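Local coordinates for protein putative kinase (Chloroflexus aurantiacus, PDB 2RHM) that is of unknown function but has a P-loop nucleoside triphosphate hydrolase fold and is probably a kinase, at residues T20-L25 / L31-K36; S35-K40 / G129-G134; H68-I73 / Q78-E83; Q96-H99 / P103-P106; V119-S124 / V165-P170. All coordinates share one frame; numbering follows the deposited sequence.

Interaction 1: T20-L25 / L31-K36; sequences TLSQAL and LPLLSK
Ser-22 OG, hydrogen-bonded to Lys-18 O one turn back in its own helix and with Thr-19 O also in bonding reach of its one proton, lies 4.0 Å from both Leu-33 CD1 and Leu-33 CD2. A chi1 of 67° places the hydroxyl over its own main chain and turns it back along the helix to reach those oxygens. Because the hydroxyl is satisfied within its own helix, it can tolerate the methyls beside it. Nearly all the rest of the contact falls on Leu-33, which reaches from strand 33-35 toward the helix, one methyl to each of Ser-22 and Gln-23. CD1 packs on Ser-22 CB at 3.9 Å, while CD2 comes against the aliphatic start of Gln-23, 3.8 Å from CG. Leu-33 achieves this with CG trans to its main-chain nitrogen (chi1 175°), which points the branch at the helix. Beyond CG the Gln-23 chain runs on extended, away from the methyl. Within the beta-sheet, Leu-33 also packs against Ile-81 of the neighbouring strand, and its backbone N bonds to Thr-72 OG1 of the second subunit. With a small buried area, 153 Å², and no polar pair between the segments, the direct contact is apolar; it sets the helix following the probable P-loop against strand 33-35.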
# COMPACT_ATOMS: atom_id res chain seq x y z
N THR B 20 6.49 14.21 -9.93
CA THR B 20 7.86 14.01 -10.43
C THR B 20 8.89 14.05 -9.31
O THR B 20 9.78 13.21 -9.26
CB THR B 20 8.20 15.09 -11.46
OG1 THR B 20 7.36 14.88 -12.60
CG2 THR B 20 9.67 14.99 -11.90
N LEU B 21 8.74 15.04 -8.43
CA LEU B 21 9.63 15.22 -7.31
C LEU B 21 9.61 14.05 -6.34
O LEU B 21 10.67 13.56 -5.93
CB LEU B 21 9.30 16.53 -6.61
CG LEU B 21 10.28 16.94 -5.50
CD1 LEU B 21 10.33 18.45 -5.35
CD2 LEU B 21 9.99 16.27 -4.14
N SER B 22 8.42 13.56 -6.00
CA SER B 22 8.34 12.42 -5.09
C SER B 22 8.97 11.17 -5.72
O SER B 22 9.65 10.39 -5.05
CB SER B 22 6.89 12.17 -4.69
OG SER B 22 6.14 11.74 -5.80
N GLN B 23 8.80 11.00 -7.03
CA GLN B 23 9.40 9.86 -7.73
C GLN B 23 10.94 9.95 -7.75
O GLN B 23 11.65 8.94 -7.59
CB GLN B 23 8.79 9.73 -9.12
CG GLN B 23 7.30 9.30 -9.10
CD GLN B 23 6.63 9.29 -10.48
OE1 GLN B 23 7.16 9.84 -11.46
NE2 GLN B 23 5.46 8.68 -10.56
N ALA B 24 11.45 11.16 -7.96
CA ALA B 24 12.89 11.43 -7.89
C ALA B 24 13.46 11.16 -6.50
O ALA B 24 14.60 10.71 -6.37
CB ALA B 24 13.17 12.88 -8.28
N LEU B 25 12.68 11.46 -5.47
CA LEU B 25 13.07 11.17 -4.09
C LEU B 25 13.08 9.67 -3.85
O LEU B 25 13.98 9.15 -3.19
CB LEU B 25 12.12 11.84 -3.08
CG LEU B 25 12.28 13.32 -2.79
CD1 LEU B 25 11.25 13.71 -1.78
CD2 LEU B 25 13.66 13.63 -2.26
N LEU B 31 13.59 4.60 -1.39
CA LEU B 31 12.51 4.44 -0.41
C LEU B 31 11.19 4.13 -1.10
O LEU B 31 10.99 4.47 -2.28
CB LEU B 31 12.35 5.71 0.45
CG LEU B 31 13.53 6.10 1.35
CD1 LEU B 31 13.23 7.42 2.02
CD2 LEU B 31 13.81 5.02 2.38
N PRO B 32 10.28 3.46 -0.37
CA PRO B 32 8.95 3.19 -0.90
C PRO B 32 8.18 4.49 -1.06
O PRO B 32 8.38 5.46 -0.29
CB PRO B 32 8.28 2.32 0.18
CG PRO B 32 9.36 1.92 1.10
CD PRO B 32 10.44 2.93 0.99
N LEU B 33 7.34 4.52 -2.09
CA LEU B 33 6.52 5.69 -2.41
C LEU B 33 5.05 5.32 -2.47
O LEU B 33 4.64 4.47 -3.26
CB LEU B 33 6.94 6.25 -3.76
CG LEU B 33 6.14 7.41 -4.34
CD1 LEU B 33 6.21 8.61 -3.38
CD2 LEU B 33 6.67 7.75 -5.73
N LEU B 34 4.26 5.98 -1.63
CA LEU B 34 2.81 5.84 -1.64
C LEU B 34 2.18 7.13 -2.12
O LEU B 34 2.36 8.17 -1.51
CB LEU B 34 2.32 5.49 -0.24
CG LEU B 34 3.07 4.37 0.48
CD1 LEU B 34 2.51 4.28 1.88
CD2 LEU B 34 2.94 3.04 -0.22
N SER B 35 1.47 7.08 -3.25
CA SER B 35 0.90 8.26 -3.89
C SER B 35 -0.61 8.14 -3.95
O SER B 35 -1.12 7.12 -4.39
CB SER B 35 1.45 8.37 -5.32
OG SER B 35 0.59 9.16 -6.16
N LYS B 36 -1.34 9.19 -3.55
CA LYS B 36 -2.80 9.11 -3.56
C LYS B 36 -3.31 8.82 -4.97
O LYS B 36 -4.13 7.92 -5.17
CB LYS B 36 -3.46 10.40 -3.03
CG LYS B 36 -4.99 10.33 -3.06
CD LYS B 36 -5.66 11.66 -2.70
CE LYS B 36 -5.51 12.70 -3.77
NZ LYS B 36 -6.40 13.89 -3.52

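Interaction 2: S35-K40 / G129-G134; sequences SKDAFK and GARHPG. With BEZ (benzoic acid), chain G.
Arg-131 and Asp-37 are joined first by a salt bridge. Both terminal nitrogens of the arginine converge end-on upon one carboxylate oxygen: NH1 lies 2.8 Å from Asp-37 OD2, with an N-H...O angle of 156°, and NH2 lies 3.1 Å from the same OD2 along a more bent path. The oxygen lies in the guanidinium plane, whereas both nitrogens approach from one face of the carboxylate, the two planes being 64° apart. A bend at chi2 (65°) in the arginine chain brings its head across to helix 36-47. The second kind of contact is with benzoic acid, whose C6 stands 3.5 Å above the plane of the Arg-131 guanidinium, over its centre; the ligand's O2 is 3.4 Å from NH1 of the same arginine. Local hydrogen bonds make the third kind: Ser-35 OG accepts from Ala-38 N at 3.2 Å as N-cap of the helix, and Gly-134 N donates to His-132 ND1 at 3.0 Å in the ring plane. Arg-131 NE has a further salt bridge to Asp-137, and Arg-125 NH1 is hydrogen-bonded to the ligand. A leucine in place of Arg-131 would probably leave the carboxylates of Asp-37 and Asp-137 without their cationic mate and strip the benzoic acid of the flat surface beneath it. Acidic groups at its edge thus probably hold the guanidinium's rotation, with one face turned to the benzoic acid.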
# COMPACT_ATOMS: atom_id res chain seq x y z
N SER B 35 1.47 7.08 -3.25
CA SER B 35 0.90 8.26 -3.89
C SER B 35 -0.61 8.14 -3.95
O SER B 35 -1.12 7.12 -4.39
CB SER B 35 1.45 8.37 -5.32
OG SER B 35 0.59 9.16 -6.16
N LYS B 36 -1.34 9.19 -3.55
CA LYS B 36 -2.80 9.11 -3.56
C LYS B 36 -3.31 8.82 -4.97
O LYS B 36 -4.13 7.92 -5.17
CB LYS B 36 -3.46 10.40 -3.03
CG LYS B 36 -4.99 10.33 -3.06
CD LYS B 36 -5.66 11.66 -2.70
CE LYS B 36 -5.51 12.70 -3.77
NZ LYS B 36 -6.40 13.89 -3.52
N ASP B 37 -2.82 9.56 -5.95
CA ASP B 37 -3.30 9.40 -7.32
C ASP B 37 -2.95 8.03 -7.90
O ASP B 37 -3.77 7.45 -8.63
CB ASP B 37 -2.84 10.55 -8.21
CG ASP B 37 -3.71 11.81 -8.06
OD1 ASP B 37 -4.76 11.80 -7.38
OD2 ASP B 37 -3.34 12.83 -8.66
N ALA B 38 -1.78 7.49 -7.56
CA ALA B 38 -1.43 6.14 -8.03
C ALA B 38 -2.41 5.09 -7.47
O ALA B 38 -2.85 4.19 -8.18
CB ALA B 38 0.02 5.79 -7.67
N PHE B 39 -2.77 5.24 -6.20
CA PHE B 39 -3.72 4.36 -5.54
C PHE B 39 -5.11 4.49 -6.20
O PHE B 39 -5.81 3.49 -6.42
CB PHE B 39 -3.80 4.69 -4.03
CG PHE B 39 -2.71 4.06 -3.19
CD1 PHE B 39 -1.41 3.91 -3.66
CD2 PHE B 39 -2.98 3.71 -1.89
CE1 PHE B 39 -0.43 3.34 -2.85
CE2 PHE B 39 -2.01 3.13 -1.08
CZ PHE B 39 -0.74 2.96 -1.56
N LYS B 40 -5.51 5.73 -6.51
CA LYS B 40 -6.79 5.98 -7.16
C LYS B 40 -6.84 5.27 -8.49
O LYS B 40 -7.85 4.63 -8.82
CB LYS B 40 -7.03 7.47 -7.38
CG LYS B 40 -7.18 8.31 -6.10
CD LYS B 40 -7.59 9.78 -6.42
CE LYS B 40 -8.93 9.88 -7.15
NZ LYS B 40 -9.30 11.33 -7.40
N GLY B 129 -3.45 12.98 -22.49
CA GLY B 129 -3.79 11.69 -21.87
C GLY B 129 -2.82 11.16 -20.83
O GLY B 129 -2.92 10.00 -20.44
N ALA B 130 -1.89 11.99 -20.38
CA ALA B 130 -0.98 11.61 -19.30
C ALA B 130 -1.78 11.35 -18.02
O ALA B 130 -1.38 10.55 -17.17
CB ALA B 130 0.05 12.71 -19.08
N ARG B 131 -2.90 12.04 -17.89
CA ARG B 131 -3.79 11.93 -16.74
C ARG B 131 -4.85 10.82 -16.97
O ARG B 131 -5.52 10.79 -18.00
CB ARG B 131 -4.43 13.31 -16.56
CG ARG B 131 -5.22 13.53 -15.31
CD ARG B 131 -4.36 13.48 -14.08
NE ARG B 131 -5.16 13.76 -12.90
CZ ARG B 131 -4.72 13.61 -11.66
NH1 ARG B 131 -3.50 13.14 -11.43
NH2 ARG B 131 -5.53 13.89 -10.65
N HIS B 132 -4.98 9.91 -16.01
CA HIS B 132 -5.98 8.84 -16.08
C HIS B 132 -7.35 9.51 -16.19
O HIS B 132 -7.64 10.45 -15.44
CB HIS B 132 -5.93 7.97 -14.81
CG HIS B 132 -6.70 6.69 -14.92
ND1 HIS B 132 -8.07 6.65 -15.04
CD2 HIS B 132 -6.28 5.40 -14.91
CE1 HIS B 132 -8.47 5.39 -15.12
NE2 HIS B 132 -7.40 4.61 -15.05
N PRO B 133 -8.21 9.04 -17.12
CA PRO B 133 -9.50 9.71 -17.31
C PRO B 133 -10.46 9.61 -16.12
O PRO B 133 -11.36 10.44 -16.00
CB PRO B 133 -10.09 8.96 -18.51
CG PRO B 133 -9.44 7.61 -18.47
CD PRO B 133 -8.04 7.90 -18.03
N GLY B 134 -10.29 8.62 -15.25
CA GLY B 134 -11.21 8.42 -14.13
C GLY B 134 -11.19 9.52 -13.09
O GLY B 134 -12.14 9.67 -12.32
C BEZ G . -1.89 16.24 -11.89
O1 BEZ G . -0.91 15.95 -12.61
O2 BEZ G . -1.85 16.05 -10.64
C1 BEZ G . -3.12 16.82 -12.52
C2 BEZ G . -3.15 17.03 -13.90
C3 BEZ G . -4.29 17.56 -14.48
C4 BEZ G . -5.39 17.88 -13.69
C5 BEZ G . -5.35 17.67 -12.31
C6 BEZ G . -4.22 17.13 -11.72

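Interaction 3: H68-I73 / Q78-E83; sequences HTAATI and QSLIME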
# COMPACT_ATOMS: atom_id res chain seq x y z
N HIS B 68 -3.14 3.40 5.86
CA HIS B 68 -3.11 1.98 6.27
C HIS B 68 -1.75 1.35 5.90
O HIS B 68 -1.11 0.68 6.71
CB HIS B 68 -4.24 1.20 5.58
CG HIS B 68 -4.13 -0.29 5.75
ND1 HIS B 68 -4.52 -0.93 6.90
CD2 HIS B 68 -3.66 -1.25 4.91
CE1 HIS B 68 -4.29 -2.22 6.78
NE2 HIS B 68 -3.79 -2.45 5.57
N THR B 69 -1.33 1.60 4.68
CA THR B 69 -0.10 1.01 4.16
C THR B 69 1.10 1.67 4.85
O THR B 69 2.09 1.00 5.21
CB THR B 69 -0.05 1.15 2.63
OG1 THR B 69 -1.14 0.40 2.07
CG2 THR B 69 1.23 0.58 2.09
N ALA B 70 1.02 2.97 5.05
CA ALA B 70 2.11 3.69 5.75
C ALA B 70 2.38 3.13 7.14
O ALA B 70 3.53 3.06 7.57
CB ALA B 70 1.79 5.15 5.87
N ALA B 71 1.33 2.77 7.85
CA ALA B 71 1.49 2.33 9.22
C ALA B 71 2.28 1.04 9.28
O ALA B 71 3.16 0.87 10.13
CB ALA B 71 0.14 2.13 9.86
N THR B 72 1.98 0.10 8.39
CA THR B 72 2.70 -1.17 8.47
C THR B 72 4.17 -1.02 8.05
O THR B 72 5.03 -1.72 8.56
CB THR B 72 1.98 -2.32 7.72
OG1 THR B 72 2.58 -3.57 8.08
CG2 THR B 72 2.01 -2.11 6.20
N ILE B 73 4.46 -0.11 7.12
CA ILE B 73 5.85 0.15 6.70
C ILE B 73 6.62 0.82 7.83
O ILE B 73 7.75 0.40 8.17
CB ILE B 73 5.88 1.02 5.42
CG1 ILE B 73 5.25 0.26 4.25
CG2 ILE B 73 7.30 1.41 5.06
CD1 ILE B 73 5.10 1.06 3.03
N GLN B 78 10.98 1.10 8.61
CA GLN B 78 11.40 1.57 7.30
C GLN B 78 10.82 2.94 7.08
O GLN B 78 9.66 3.22 7.44
CB GLN B 78 10.95 0.58 6.22
CG GLN B 78 11.06 1.01 4.73
CD GLN B 78 12.47 1.27 4.24
OE1 GLN B 78 13.23 2.05 4.82
NE2 GLN B 78 12.83 0.62 3.14
N SER B 79 11.64 3.81 6.49
CA SER B 79 11.21 5.14 6.12
C SER B 79 10.43 5.08 4.80
O SER B 79 10.53 4.11 4.03
CB SER B 79 12.43 6.06 6.00
OG SER B 79 13.16 6.12 7.22
N LEU B 80 9.66 6.12 4.52
CA LEU B 80 8.85 6.12 3.31
C LEU B 80 8.42 7.52 2.91
O LEU B 80 8.51 8.46 3.69
CB LEU B 80 7.63 5.22 3.51
CG LEU B 80 6.52 5.76 4.41
CD1 LEU B 80 5.42 6.26 3.57
CD2 LEU B 80 5.97 4.70 5.32
N ILE B 81 7.99 7.62 1.67
CA ILE B 81 7.52 8.86 1.08
C ILE B 81 6.02 8.73 0.82
O ILE B 81 5.55 7.72 0.24
CB ILE B 81 8.22 9.14 -0.25
CG1 ILE B 81 9.75 9.19 -0.08
CG2 ILE B 81 7.67 10.43 -0.87
CD1 ILE B 81 10.49 8.90 -1.38
N MSE B 82 5.26 9.73 1.24
CA MSE B 82 3.84 9.82 0.95
C MSE B 82 3.62 11.10 0.14
O MSE B 82 4.09 12.16 0.49
CB MSE B 82 2.97 9.87 2.21
CG MSE B 82 3.00 8.63 3.09
SE MSE B 82 1.94 8.87 4.73
CE MSE B 82 0.35 9.48 3.73
N GLU B 83 2.85 10.97 -0.94
CA GLU B 83 2.58 12.10 -1.82
C GLU B 83 1.09 12.25 -2.07
O GLU B 83 0.41 11.30 -2.46
CB GLU B 83 3.33 11.92 -3.14
CG GLU B 83 3.04 13.00 -4.16
CD GLU B 83 1.83 12.67 -5.05
OE1 GLU B 83 1.84 11.63 -5.75
OE2 GLU B 83 0.87 13.46 -5.07
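Ile-73 and Leu-80 lie slantwise to one another, and their methyls carry the closest apolar approach: Ile-73 CG2 is 3.6 Å from Leu-80 CD2. The leucine's CG takes the stagger flanked by both N and C of its own residue (chi1 74°), which swings CD2 up against the helix. CD2 also meets the helix backbone, 3.7 Å from Ala-70 O. Gln-78 is disposed differently, lying alongside Ile-73 and pointing the same way, with its CG 3.8 Å from Ile-73 CG2 before a bend at chi2 carries the amide off. In the backbone, a weak bond runs from Gln-78 N to Ile-73 O at 3.3 Å. One helical turn earlier, Ala-70 CB rests on the selenium of the selenomethionine Met-82, SE, at 3.9 Å. The helix also meets the second subunit, Ile-73 packing on Ile-73 of that subunit. The axes of helix 68-73 and strand 80-83 run nearly antiparallel, 168° between directions and 9.9 Å apart, as in the returning half of a beta-alpha-beta crossover of a parallel alpha/beta P-loop fold.

Interaction 4: Q96-H99 / P103-P106; sequences QNLH and PFTP
His-99 sets the edge of its imidazole over the face of Phe-104, an edge-to-face pair with ring centroids 4.8 Å apart and planes at 76°. The atom at the meeting point is His-99 CD2, which stands 3.7 Å above the Phe-104 plane, over the ring centre. Nearer the helix backbone, His-99 CB approaches Phe-104 CE2 to 3.5 Å, so the phenylalanine is met by both the stem and the edge of the histidine. Phe-104 CG is tucked in over its own main chain (chi1 58°), an orientation that folds the ring back toward the helix it follows. One face of the imidazole is covered in turn by Pro-103, whose CA sits 4.1 Å from the His-99 ring centroid, only 8° off the normal, in a CH-pi contact. The proline nitrogen has no hydrogen to give to His-99 O; instead Pro-103 CA makes a C-H...O contact to that carbonyl at 3.4 Å. Leu-98 comes at about a right angle to Phe-104, its CG 4.0 Å from Phe-104 CE2, and both residues also pack on Leu-7 of strand 6-12 and Leu-74 of helix 52-75. With an alanine here instead of Phe-104, a gap would probably open beside Leu-98 and Leu-74, and the His-99 edge would lose the face it rests on. This tight reversal from the end of helix 88-101 into strand 105-112 is the alpha-to-beta turn of a beta-alpha-beta unit in the parallel alpha/beta fold, with the His-99/Phe-104 edge-to-face pair packed at the turn.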
# COMPACT_ATOMS: atom_id res chain seq x y z
N GLN B 96 -1.45 12.66 13.06
CA GLN B 96 -1.34 12.43 14.49
C GLN B 96 -1.72 11.01 14.88
O GLN B 96 -1.05 10.37 15.68
CB GLN B 96 -2.19 13.44 15.24
CG GLN B 96 -1.51 14.78 15.28
CD GLN B 96 -2.44 15.92 15.60
OE1 GLN B 96 -3.60 15.72 15.96
NE2 GLN B 96 -1.94 17.14 15.45
N ASN B 97 -2.82 10.54 14.31
CA ASN B 97 -3.29 9.18 14.55
C ASN B 97 -2.31 8.14 14.05
O ASN B 97 -2.09 7.13 14.70
CB ASN B 97 -4.68 9.00 13.94
CG ASN B 97 -5.75 9.78 14.68
OD1 ASN B 97 -5.53 10.22 15.81
ND2 ASN B 97 -6.90 9.97 14.05
N LEU B 98 -1.71 8.40 12.89
CA LEU B 98 -0.66 7.54 12.36
C LEU B 98 0.52 7.47 13.32
O LEU B 98 0.99 6.37 13.65
CB LEU B 98 -0.17 8.05 11.00
CG LEU B 98 0.94 7.22 10.33
CD1 LEU B 98 0.54 5.76 10.06
CD2 LEU B 98 1.36 7.86 9.04
N HIS B 99 0.97 8.64 13.81
CA HIS B 99 2.12 8.73 14.70
C HIS B 99 1.93 7.93 15.99
O HIS B 99 2.88 7.33 16.49
CB HIS B 99 2.46 10.20 15.03
CG HIS B 99 3.80 10.37 15.66
ND1 HIS B 99 4.02 10.20 17.02
CD2 HIS B 99 5.00 10.70 15.13
CE1 HIS B 99 5.29 10.43 17.29
NE2 HIS B 99 5.91 10.73 16.16
N PRO B 103 5.22 5.55 15.11
CA PRO B 103 6.04 6.74 15.26
C PRO B 103 7.00 7.00 14.09
O PRO B 103 7.61 6.09 13.56
CB PRO B 103 6.79 6.51 16.57
CG PRO B 103 6.56 5.12 16.93
CD PRO B 103 5.30 4.70 16.31
N PHE B 104 7.11 8.27 13.72
CA PHE B 104 7.92 8.69 12.61
C PHE B 104 8.44 10.07 12.90
O PHE B 104 7.90 10.78 13.75
CB PHE B 104 7.11 8.73 11.30
CG PHE B 104 5.89 9.64 11.35
CD1 PHE B 104 6.01 11.00 11.13
CD2 PHE B 104 4.62 9.13 11.58
CE1 PHE B 104 4.90 11.84 11.23
CE2 PHE B 104 3.51 9.95 11.67
CZ PHE B 104 3.64 11.30 11.47
N THR B 105 9.49 10.43 12.19
CA THR B 105 10.06 11.76 12.19
C THR B 105 9.73 12.40 10.85
O THR B 105 10.20 11.92 9.81
CB THR B 105 11.59 11.68 12.34
OG1 THR B 105 11.92 11.06 13.58
CG2 THR B 105 12.17 13.06 12.33
N PRO B 106 8.92 13.48 10.84
CA PRO B 106 8.49 14.09 9.58
C PRO B 106 9.50 15.00 8.89
O PRO B 106 10.24 15.75 9.56
CB PRO B 106 7.28 14.92 10.00
CG PRO B 106 7.63 15.37 11.38
CD PRO B 106 8.39 14.21 12.01

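Interaction 5: V119-S124 / V165-P170; sequences VERILS and VDTTFP. With BEZ (benzoic acid), chain G.
Next to the loop that fits the Walker A pattern, and beside the benzoic acid pocket, to which Ile-122 belongs, Arg-121 of helix 115-127 grasps Thr-167 in the turn after strand 162-166. The grip is end-on, with one nitrogen for each of two oxygens. NH1 donates to Thr-167 OG1 at 3.0 Å in an almost straight bond (174°), and NH2 donates to the backbone oxygen Thr-167 O at 2.7 Å. Both oxygens lie near the guanidinium plane, although NH2 approaches its carbonyl from above the carbonyl plane. An extended chain from CG to NE (chi3 -176°) gives the arginine the reach to span backbones whose nearest CA atoms, of Arg-121 and Thr-168, are 10.5 Å apart. The receiving turn is itself braced: Asp-166 OD1 accepts from Thr-168 N at 3.0 Å, an Asx turn. Beside the arginine, Ile-122 faces the ligand, its CG2 3.7 Å from C4 of benzoic acid. Arg-121 NH1 also bonds to Ala-15 O and Thr-167 OG1 to Thr-16 O, so the pair ties helix 115-127 and the end of strand 162-166 to the loop between strand 6-12 and helix 18-29.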
# COMPACT_ATOMS: atom_id res chain seq x y z
N VAL B 119 -2.20 26.11 -14.89
CA VAL B 119 -3.29 25.97 -15.87
C VAL B 119 -2.77 25.30 -17.15
O VAL B 119 -3.42 24.39 -17.66
CB VAL B 119 -3.99 27.31 -16.18
CG1 VAL B 119 -4.90 27.17 -17.41
CG2 VAL B 119 -4.82 27.77 -14.98
N GLU B 120 -1.61 25.71 -17.64
CA GLU B 120 -1.00 25.08 -18.82
C GLU B 120 -0.80 23.57 -18.64
O GLU B 120 -1.12 22.79 -19.54
CB GLU B 120 0.35 25.73 -19.15
N ARG B 121 -0.31 23.17 -17.46
CA ARG B 121 -0.03 21.76 -17.18
C ARG B 121 -1.29 20.93 -17.09
O ARG B 121 -1.36 19.84 -17.66
CB ARG B 121 0.73 21.62 -15.87
CG ARG B 121 2.14 22.07 -15.95
CD ARG B 121 2.83 22.03 -14.60
NE ARG B 121 4.17 22.57 -14.73
CZ ARG B 121 4.96 22.90 -13.72
NH1 ARG B 121 4.56 22.74 -12.46
NH2 ARG B 121 6.17 23.39 -13.98
N ILE B 122 -2.27 21.44 -16.36
CA ILE B 122 -3.53 20.74 -16.20
C ILE B 122 -4.13 20.44 -17.57
O ILE B 122 -4.50 19.31 -17.87
CB ILE B 122 -4.51 21.56 -15.33
CG1 ILE B 122 -4.08 21.49 -13.88
CG2 ILE B 122 -5.94 21.04 -15.46
CD1 ILE B 122 -4.85 22.40 -12.98
N LEU B 123 -4.18 21.47 -18.41
CA LEU B 123 -4.76 21.34 -19.75
C LEU B 123 -4.01 20.36 -20.64
O LEU B 123 -4.62 19.48 -21.25
CB LEU B 123 -4.82 22.71 -20.42
CG LEU B 123 -5.85 23.70 -19.87
CD1 LEU B 123 -5.68 25.06 -20.53
CD2 LEU B 123 -7.27 23.19 -20.07
N SER B 124 -2.69 20.52 -20.73
CA SER B 124 -1.87 19.64 -21.58
C SER B 124 -1.89 18.19 -21.11
O SER B 124 -1.94 17.28 -21.92
CB SER B 124 -0.43 20.16 -21.65
OG SER B 124 0.20 20.11 -20.39
N VAL B 165 9.46 24.07 -2.85
CA VAL B 165 10.04 23.99 -4.17
C VAL B 165 9.09 24.61 -5.21
O VAL B 165 8.00 24.10 -5.49
CB VAL B 165 10.41 22.53 -4.51
CG1 VAL B 165 10.97 22.44 -5.93
CG2 VAL B 165 11.42 22.00 -3.48
N ASP B 166 9.52 25.73 -5.79
CA ASP B 166 8.76 26.41 -6.83
C ASP B 166 9.19 25.85 -8.19
O ASP B 166 10.35 26.00 -8.62
CB ASP B 166 8.97 27.93 -6.74
CG ASP B 166 7.97 28.72 -7.60
OD1 ASP B 166 7.53 28.24 -8.67
OD2 ASP B 166 7.64 29.86 -7.19
N THR B 167 8.26 25.18 -8.86
CA THR B 167 8.53 24.54 -10.14
C THR B 167 8.02 25.35 -11.34
O THR B 167 7.90 24.81 -12.44
CB THR B 167 7.89 23.15 -10.22
OG1 THR B 167 6.47 23.29 -10.19
CG2 THR B 167 8.38 22.27 -9.08
N THR B 168 7.72 26.62 -11.14
CA THR B 168 7.26 27.49 -12.22
C THR B 168 8.21 27.43 -13.42
O THR B 168 7.77 27.34 -14.57
CB THR B 168 7.17 28.94 -11.75
OG1 THR B 168 6.22 29.04 -10.68
CG2 THR B 168 6.73 29.86 -12.88
N PHE B 169 9.51 27.48 -13.13
CA PHE B 169 10.56 27.37 -14.15
C PHE B 169 11.39 26.12 -13.87
O PHE B 169 12.36 26.17 -13.12
CB PHE B 169 11.41 28.63 -14.15
CG PHE B 169 10.61 29.88 -14.33
CD1 PHE B 169 10.07 30.20 -15.56
CD2 PHE B 169 10.36 30.73 -13.26
CE1 PHE B 169 9.30 31.34 -15.73
CE2 PHE B 169 9.59 31.86 -13.42
CZ PHE B 169 9.06 32.17 -14.66
N PRO B 170 10.99 24.98 -14.47
CA PRO B 170 11.61 23.68 -14.20
C PRO B 170 13.12 23.61 -14.42
O PRO B 170 13.80 22.86 -13.72
CB PRO B 170 10.90 22.73 -15.18
CG PRO B 170 9.64 23.39 -15.50
CD PRO B 170 9.91 24.85 -15.46
C BEZ G . -1.89 16.24 -11.89
O1 BEZ G . -0.91 15.95 -12.61
O2 BEZ G . -1.85 16.05 -10.64
C1 BEZ G . -3.12 16.82 -12.52
C2 BEZ G . -3.15 17.03 -13.90
C3 BEZ G . -4.29 17.56 -14.48
C4 BEZ G . -5.39 17.88 -13.69
C5 BEZ G . -5.35 17.67 -12.31
C6 BEZ G . -4.22 17.13 -11.72

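Interactions 1, 3 and 4 all join a helix to the parallel sheet and rest on apolar or aromatic packing; interaction 3 is buried, whereas 1 and 4 are partly so. Strands 33-35 and 80-83 are neighbours, linking 1 to 3 through Leu-34 N to Ile-81 O (2.9 Å), and interaction 4 touches 3 where Leu-98 CD1 packs on Ala-71 CB (3.7 Å). Interactions 2 and 5 are surface contacts built on arginine bonds; both touch the benzoic acid, their nearest atoms about 5 Å apart. Interaction 2 shares Ser-35 and Lys-36 with interaction 1. The second subunit touches 1, 2 and 3, but not 4 or 5.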